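Local coordinates for kinectin 1 (Kinesin receptor) (Legionella pneumophila, PDB 4MU6), which is of unknown biochemical function but represents the elongated, mostly helical N-terminal domain of LegC3, an effector with a predicted transmembrane helix, at residues A[15-20]-A[47-52]; A[3-8]-A[249-254]. All coordinates share one frame; numbering follows the deposited sequence.

Contact 1: A[15-20]-A[47-52]; sequences TEHIKQ and SSVTAT
His17 inserts its imidazole against helix segment 47-52, where one ring face meets Val49 and one ring edge meets Ser48 and Thr52. The tight part of the contact lies on the Val49 side. Val49 CG2 packs 3.7 Å from His17 CB and sits 4.1 Å from the centroid of the His17 ring, 29° off the normal, which makes an off-centre CH-pi contact. Val49 CA lies over the same face. With CG anti to the carbonyl carbon (chi1 -74°), His17 directs its ring across the gap, and this residue supplies more than half of the 168 Å² buried between the segments. The short axes cross obliquely with an antiparallel sense, at 135° and 9.7 Å at closest approach, as helices 10-22 and 43-105 pack in a helical bundle whose third member is helix 227-273: Val49 is buried and also touches Leu13 and Ala255. Away from this apolar side the contact becomes polar and partly exposed. His17 ND1 and Ser48 OG form a short hydrogen bond of 2.5 Å, in which either may donate. Ser48 OG lies between its own backbone N and carbonyl carbon, from where it also makes a weak bond to Ile45 O. One helical turn on, Thr52 OG1 approaches the same imidazole edge, 3.3 Å from His17 CE1, and gives a weak hydrogen bond back to Ser48 O. On the looser side an ordered water sits 2.8 Å from Ser48 OG and donates weakly to His17 O, extending the polar link to the backbone of helix 10-22.

Contact 2: A[3-8]-A[249-254]; sequences MFLANC and SDLIQE
Asn7 ND2 reaches back to Met3 O, a selenomethionine in the crystal, at 2.7 Å, and this bond helps to fix the turn that presents Leu5 and Cys8 to Leu251 of segment 249-254. It is nearly straight, 170° at the hydrogen, and its acceptor lies only 6° out of the Asn7 amide plane. Two backbone bonds add to the turn: Asn7 N bonds to Phe4 O, and Cys8 N bonds to Leu5 O at 3.1 Å. Leu251 is the main apolar element across the contact and contributes 77 of the 127 Å² buried between the segments. Its CG stands anti to the carbonyl carbon (chi1 -82°), which carries the branched end out toward segment 3-8. The CD1 methyl is the sole Leu251 atom within 4.2 Å of this segment: it lies 3.7 Å from Leu5 O, 3.9 Å from the CD2 methyl of Leu5 and 4.2 Å from Cys8 CB. Leu5 is buried and extends to Lys247 and Cys248, on the preceding turn of the same helix; Ile10 adds a further apolar contact to Leu251. Asp60 on helix 43-105 accepts from the backbone N of both Phe4 and Leu5, tying the turn to a second helix. The result is an N-terminal turn laid against long helices 43-105 and 227-273, just before helix 10-22, in an all-helical, coiled-coil-like domain.

The two contacts lie on the same side of the chain's centre, with their own centres about 13 Å apart, and between them they use three helices and the N-terminal turn. In sequence order come 3-8, 15-20, 47-52 and 249-254, so contact 1 falls wholly between the two segments of contact 2. They also touch directly, Thr50 OG1 of one lying 3.8 Å from Ile252 CG2 of the other, where helices 43-105 and 227-273 run side by side. Contact 1 joins helices 10-22 and 43-105, with helix 29-38 between them in the chain, whereas contact 2 brings the chain's beginning onto a helix some 240 residues later. Together they gather the chain start, helix 10-22 and both long helices in one place within the LegC3 N-terminal coiled-coil domain.

Contact 1: A[15-20]-A[47-52]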
ATOM      1  N   THR A  15       6.523  36.124 -13.044  1.00 40.20           N
ATOM      2  CA  THR A  15       6.956  37.001 -14.125  1.00 47.14           C
ATOM      3  C   THR A  15       6.377  36.547 -15.457  1.00 47.85           C
ATOM      4  O   THR A  15       5.883  37.362 -16.243  1.00 47.17           O
ATOM      5  CB  THR A  15       8.490  37.037 -14.240  1.00 45.60           C
ATOM      6  OG1 THR A  15       9.042  37.600 -13.046  1.00 40.55           O
ATOM      7  CG2 THR A  15       8.914  37.886 -15.423  1.00 48.86           C
ATOM      8  N   GLU A  16       6.442  35.242 -15.698  1.00 43.61           N
ATOM      9  CA  GLU A  16       5.919  34.677 -16.929  1.00 46.60           C
ATOM     10  C   GLU A  16       4.438  34.994 -17.037  1.00 40.54           C
ATOM     11  O   GLU A  16       3.953  35.377 -18.098  1.00 39.20           O
ATOM     12  CB  GLU A  16       6.144  33.171 -16.966  1.00 56.57           C
ATOM     13  CG  GLU A  16       5.746  32.516 -18.285  1.00 72.41           C
ATOM     14  CD  GLU A  16       5.661  30.990 -18.188  1.00 84.33           C
ATOM     15  OE1 GLU A  16       6.195  30.304 -19.088  1.00 90.18           O
ATOM     16  OE2 GLU A  16       5.055  30.475 -17.220  1.00 84.89           O
ATOM     17  N   HIS A  17       3.725  34.868 -15.924  1.00 39.65           N
ATOM     18  CA  HIS A  17       2.295  35.158 -15.922  1.00 38.14           C
ATOM     19  C   HIS A  17       1.970  36.656 -16.015  1.00 33.52           C
ATOM     20  O   HIS A  17       0.939  37.041 -16.564  1.00 36.32           O
ATOM     21  CB  HIS A  17       1.618  34.516 -14.717  1.00 41.24           C
ATOM     22  CG  HIS A  17       1.472  33.033 -14.840  1.00 45.81           C
ATOM     23  ND1 HIS A  17       0.261  32.424 -15.083  1.00 44.70           N
ATOM     24  CD2 HIS A  17       2.388  32.037 -14.774  1.00 43.45           C
ATOM     25  CE1 HIS A  17       0.434  31.116 -15.150  1.00 49.93           C
ATOM     26  NE2 HIS A  17       1.716  30.856 -14.964  1.00 48.19           N
ATOM     27  N   ILE A  18       2.837  37.495 -15.466  1.00 38.59           N
ATOM     28  CA  ILE A  18       2.680  38.936 -15.641  1.00 39.65           C
ATOM     29  C   ILE A  18       2.901  39.317 -17.096  1.00 38.86           C
ATOM     30  O   ILE A  18       2.123  40.074 -17.668  1.00 39.18           O
ATOM     31  CB  ILE A  18       3.663  39.721 -14.779  1.00 39.95           C
ATOM     32  CG1 ILE A  18       3.262  39.604 -13.316  1.00 35.80           C
ATOM     33  CG2 ILE A  18       3.714  41.205 -15.208  1.00 33.32           C
ATOM     34  CD1 ILE A  18       4.354  40.034 -12.387  1.00 29.12           C
ATOM     35  N   LYS A  19       3.969  38.790 -17.689  1.00 34.30           N
ATOM     36  CA  LYS A  19       4.270  39.080 -19.085  1.00 39.24           C
ATOM     37  C   LYS A  19       3.122  38.658 -20.005  1.00 46.25           C
ATOM     38  O   LYS A  19       2.752  39.392 -20.927  1.00 45.36           O
ATOM     39  CB  LYS A  19       5.580  38.407 -19.502  1.00 45.72           C
ATOM     40  CG  LYS A  19       6.840  39.082 -18.962  1.00 48.49           C
ATOM     41  CD  LYS A  19       8.077  38.386 -19.491  1.00 49.18           C
ATOM     42  CE  LYS A  19       9.339  39.116 -19.096  1.00 61.39           C
ATOM     43  NZ  LYS A  19      10.402  38.925 -20.128  1.00 70.08           N
ATOM     44  N   GLN A  20       2.550  37.483 -19.740  1.00 47.09           N
ATOM     45  CA  GLN A  20       1.448  36.981 -20.554  1.00 47.22           C
ATOM     46  C   GLN A  20       0.244  37.920 -20.472  1.00 46.79           C
ATOM     47  O   GLN A  20      -0.419  38.198 -21.475  1.00 43.79           O
ATOM     48  CB  GLN A  20       1.070  35.556 -20.135  1.00 56.98           C
ATOM     49  CG  GLN A  20      -0.140  35.009 -20.860  1.00 66.38           C
ATOM     50  CD  GLN A  20       0.036  35.030 -22.362  1.00 79.63           C
ATOM     51  OE1 GLN A  20       1.143  34.840 -22.873  1.00 84.64           O
ATOM     52  NE2 GLN A  20      -1.052  35.274 -23.082  1.00 84.42           N
ATOM     53  N   SER A  47      -4.709  34.478  -9.899  1.00 33.23           N
ATOM     54  CA  SER A  47      -5.515  33.324 -10.288  1.00 39.85           C
ATOM     55  C   SER A  47      -4.761  32.397 -11.228  1.00 38.23           C
ATOM     56  O   SER A  47      -4.691  31.195 -10.973  1.00 36.34           O
ATOM     57  CB  SER A  47      -6.831  33.748 -10.941  1.00 44.65           C
ATOM     58  OG  SER A  47      -7.741  34.228  -9.971  1.00 48.89           O
ATOM     59  N   SER A  48      -4.182  32.942 -12.300  1.00 29.82           N
ATOM     60  CA  SER A  48      -3.472  32.080 -13.247  1.00 27.50           C
ATOM     61  C   SER A  48      -2.214  31.406 -12.654  1.00 28.88           C
ATOM     62  O   SER A  48      -1.952  30.241 -12.951  1.00 31.89           O
ATOM     63  CB  SER A  48      -3.198  32.788 -14.590  1.00 34.15           C
ATOM     64  OG  SER A  48      -1.983  33.514 -14.596  1.00 44.04           O
ATOM     65  N   VAL A  49      -1.441  32.121 -11.832  1.00 36.36           N
ATOM     66  CA  VAL A  49      -0.308  31.515 -11.121  1.00 29.96           C
ATOM     67  C   VAL A  49      -0.819  30.408 -10.184  1.00 32.35           C
ATOM     68  O   VAL A  49      -0.261  29.315 -10.132  1.00 32.34           O
ATOM     69  CB  VAL A  49       0.460  32.547 -10.289  1.00 30.69           C
ATOM     70  CG1 VAL A  49       1.515  31.858  -9.392  1.00 33.03           C
ATOM     71  CG2 VAL A  49       1.103  33.585 -11.194  1.00 31.93           C
ATOM     72  N   THR A  50      -1.896  30.703  -9.460  1.00 32.46           N
ATOM     73  CA  THR A  50      -2.475  29.748  -8.523  1.00 34.23           C
ATOM     74  C   THR A  50      -2.944  28.461  -9.214  1.00 39.36           C
ATOM     75  O   THR A  50      -2.740  27.380  -8.672  1.00 41.33           O
ATOM     76  CB  THR A  50      -3.611  30.383  -7.673  1.00 32.89           C
ATOM     77  OG1 THR A  50      -3.075  31.461  -6.889  1.00 31.66           O
ATOM     78  CG2 THR A  50      -4.257  29.353  -6.724  1.00 25.59           C
ATOM     79  N   ALA A  51      -3.539  28.572 -10.406  1.00 34.31           N
ATOM     80  CA  ALA A  51      -3.995  27.385 -11.149  1.00 35.65           C
ATOM     81  C   ALA A  51      -2.809  26.542 -11.601  1.00 37.66           C
ATOM     82  O   ALA A  51      -2.831  25.307 -11.480  1.00 31.60           O
ATOM     83  CB  ALA A  51      -4.907  27.767 -12.364  1.00 28.93           C
ATOM     84  N   THR A  52      -1.770  27.210 -12.105  1.00 35.44           N
ATOM     85  CA  THR A  52      -0.526  26.525 -12.450  1.00 34.15           C
ATOM     86  C   THR A  52       0.065  25.777 -11.251  1.00 34.20           C
ATOM     87  O   THR A  52       0.519  24.639 -11.379  1.00 38.37           O
ATOM     88  CB  THR A  52       0.529  27.496 -12.992  1.00 42.16           C
ATOM     89  OG1 THR A  52       0.120  27.985 -14.276  1.00 43.78           O
ATOM     90  CG2 THR A  52       1.896  26.800 -13.117  1.00 37.77           C
TER
HETATM   91  O   HOH W   1      -2.197  35.878 -16.063  1.00 47.20           O

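Contact 2: A[3-8]-A[249-254]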
HETATM    1  N   MSE A   3      10.050  16.481 -10.690  1.00 59.96           N
HETATM    2  CA  MSE A   3       9.100  17.143  -9.807  1.00 54.25           C
HETATM    3  C   MSE A   3       8.869  18.593 -10.189  1.00 52.48           C
HETATM    4  O   MSE A   3       9.776  19.276 -10.658  1.00 60.29           O
HETATM    5  CB  MSE A   3       9.607  17.065  -8.372  1.00 55.85           C
HETATM    6  CG  MSE A   3       9.778  15.636  -7.908  1.00 67.05           C
HETATM    7 SE   MSE A   3       8.046  14.737  -7.925  1.00126.44          SE
HETATM    8  CE  MSE A   3       7.277  15.773  -6.494  1.00 31.19           C
ATOM      9  N   PHE A   4       7.650  19.064  -9.966  1.00 48.46           N
ATOM     10  CA  PHE A   4       7.299  20.438 -10.286  1.00 48.79           C
ATOM     11  C   PHE A   4       7.437  21.400  -9.104  1.00 45.21           C
ATOM     12  O   PHE A   4       8.145  22.403  -9.205  1.00 38.45           O
ATOM     13  CB  PHE A   4       5.884  20.507 -10.852  1.00 46.23           C
ATOM     14  CG  PHE A   4       5.758  19.965 -12.251  1.00 47.20           C
ATOM     15  CD1 PHE A   4       6.090  20.758 -13.349  1.00 48.85           C
ATOM     16  CD2 PHE A   4       5.289  18.674 -12.475  1.00 41.26           C
ATOM     17  CE1 PHE A   4       5.965  20.267 -14.647  1.00 42.83           C
ATOM     18  CE2 PHE A   4       5.155  18.175 -13.768  1.00 38.06           C
ATOM     19  CZ  PHE A   4       5.493  18.972 -14.856  1.00 44.17           C
ATOM     20  N   LEU A   5       6.754  21.111  -7.994  1.00 41.11           N
ATOM     21  CA  LEU A   5       6.734  22.057  -6.878  1.00 41.06           C
ATOM     22  C   LEU A   5       8.142  22.316  -6.365  1.00 44.82           C
ATOM     23  O   LEU A   5       8.535  23.463  -6.170  1.00 44.65           O
ATOM     24  CB  LEU A   5       5.849  21.568  -5.727  1.00 39.88           C
ATOM     25  CG  LEU A   5       4.340  21.549  -5.902  1.00 39.34           C
ATOM     26  CD1 LEU A   5       3.678  21.343  -4.558  1.00 40.38           C
ATOM     27  CD2 LEU A   5       3.835  22.830  -6.579  1.00 41.84           C
ATOM     28  N   ALA A   6       8.898  21.236  -6.180  1.00 45.75           N
ATOM     29  CA  ALA A   6      10.246  21.310  -5.632  1.00 45.98           C
ATOM     30  C   ALA A   6      11.199  22.092  -6.517  1.00 50.38           C
ATOM     31  O   ALA A   6      12.211  22.602  -6.040  1.00 52.23           O
ATOM     32  CB  ALA A   6      10.795  19.912  -5.385  1.00 47.55           C
ATOM     33  N   ASN A   7      10.875  22.184  -7.803  1.00 51.90           N
ATOM     34  CA  ASN A   7      11.740  22.860  -8.763  1.00 52.77           C
ATOM     35  C   ASN A   7      11.179  24.197  -9.245  1.00 54.97           C
ATOM     36  O   ASN A   7      11.681  24.780 -10.209  1.00 55.60           O
ATOM     37  CB  ASN A   7      12.033  21.944  -9.950  1.00 50.93           C
ATOM     38  CG  ASN A   7      12.885  20.755  -9.562  1.00 60.62           C
ATOM     39  OD1 ASN A   7      13.993  20.917  -9.044  1.00 63.86           O
ATOM     40  ND2 ASN A   7      12.362  19.548  -9.779  1.00 55.56           N
ATOM     41  N   CYS A   8      10.147  24.685  -8.564  1.00 51.93           N
ATOM     42  CA  CYS A   8       9.507  25.933  -8.960  1.00 54.58           C
ATOM     43  C   CYS A   8      10.310  27.149  -8.510  1.00 52.28           C
ATOM     44  O   CYS A   8      10.539  27.350  -7.316  1.00 46.61           O
ATOM     45  CB  CYS A   8       8.081  26.015  -8.408  1.00 51.81           C
ATOM     46  SG  CYS A   8       7.103  27.419  -9.030  1.00 52.47           S
ATOM     47  N   SER A 249       0.613  25.445  -0.756  1.00 31.57           N
ATOM     48  CA  SER A 249       0.094  26.612  -0.044  1.00 39.56           C
ATOM     49  C   SER A 249       1.164  27.685   0.176  1.00 39.64           C
ATOM     50  O   SER A 249       0.874  28.883   0.086  1.00 40.50           O
ATOM     51  CB  SER A 249      -0.528  26.224   1.293  1.00 39.76           C
ATOM     52  OG  SER A 249      -1.916  26.017   1.128  1.00 51.88           O
ATOM     53  N   ASP A 250       2.393  27.258   0.450  1.00 36.39           N
ATOM     54  CA  ASP A 250       3.485  28.204   0.712  1.00 44.29           C
ATOM     55  C   ASP A 250       3.908  28.933  -0.559  1.00 38.49           C
ATOM     56  O   ASP A 250       4.209  30.124  -0.534  1.00 38.44           O
ATOM     57  CB  ASP A 250       4.703  27.488   1.308  1.00 42.00           C
ATOM     58  CG  ASP A 250       4.478  27.033   2.733  1.00 54.35           C
ATOM     59  OD1 ASP A 250       3.477  27.460   3.350  1.00 57.07           O
ATOM     60  OD2 ASP A 250       5.318  26.256   3.240  1.00 50.37           O
ATOM     61  N   LEU A 251       3.955  28.192  -1.661  1.00 37.81           N
ATOM     62  CA  LEU A 251       4.300  28.752  -2.964  1.00 36.39           C
ATOM     63  C   LEU A 251       3.253  29.762  -3.431  1.00 31.86           C
ATOM     64  O   LEU A 251       3.575  30.815  -4.001  1.00 35.56           O
ATOM     65  CB  LEU A 251       4.464  27.626  -3.983  1.00 37.53           C
ATOM     66  CG  LEU A 251       5.834  26.938  -3.938  1.00 43.88           C
ATOM     67  CD1 LEU A 251       5.860  25.678  -4.802  1.00 47.29           C
ATOM     68  CD2 LEU A 251       6.930  27.919  -4.368  1.00 41.28           C
ATOM     69  N   ILE A 252       1.989  29.451  -3.173  1.00 38.96           N
ATOM     70  CA  ILE A 252       0.933  30.392  -3.485  1.00 40.72           C
ATOM     71  C   ILE A 252       1.087  31.670  -2.653  1.00 40.55           C
ATOM     72  O   ILE A 252       0.992  32.780  -3.184  1.00 35.64           O
ATOM     73  CB  ILE A 252      -0.453  29.762  -3.315  1.00 33.30           C
ATOM     74  CG1 ILE A 252      -0.657  28.689  -4.395  1.00 29.00           C
ATOM     75  CG2 ILE A 252      -1.548  30.826  -3.434  1.00 27.48           C
ATOM     76  CD1 ILE A 252      -1.692  27.667  -4.045  1.00 27.72           C
ATOM     77  N   GLN A 253       1.346  31.515  -1.358  1.00 38.79           N
ATOM     78  CA  GLN A 253       1.534  32.671  -0.500  1.00 46.54           C
ATOM     79  C   GLN A 253       2.737  33.503  -0.935  1.00 39.07           C
ATOM     80  O   GLN A 253       2.678  34.719  -0.919  1.00 35.46           O
ATOM     81  CB  GLN A 253       1.666  32.260   0.970  1.00 52.26           C
ATOM     82  CG  GLN A 253       1.870  33.434   1.917  1.00 57.93           C
ATOM     83  CD  GLN A 253       0.783  34.490   1.784  1.00 71.68           C
ATOM     84  OE1 GLN A 253      -0.364  34.183   1.446  1.00 76.79           O
ATOM     85  NE2 GLN A 253       1.142  35.744   2.041  1.00 73.62           N
ATOM     86  N   GLU A 254       3.818  32.842  -1.332  1.00 37.03           N
ATOM     87  CA  GLU A 254       4.999  33.538  -1.831  1.00 36.43           C
ATOM     88  C   GLU A 254       4.697  34.357  -3.089  1.00 42.52           C
ATOM     89  O   GLU A 254       5.011  35.557  -3.171  1.00 52.02           O
ATOM     90  CB  GLU A 254       6.112  32.542  -2.135  1.00 38.95           C
ATOM     91  CG  GLU A 254       7.500  33.081  -1.849  1.00 56.27           C
ATOM     92  CD  GLU A 254       8.556  31.987  -1.783  1.00 66.68           C
ATOM     93  OE1 GLU A 254       8.206  30.831  -1.443  1.00 62.05           O
ATOM     94  OE2 GLU A 254       9.740  32.290  -2.068  1.00 76.61           O
TER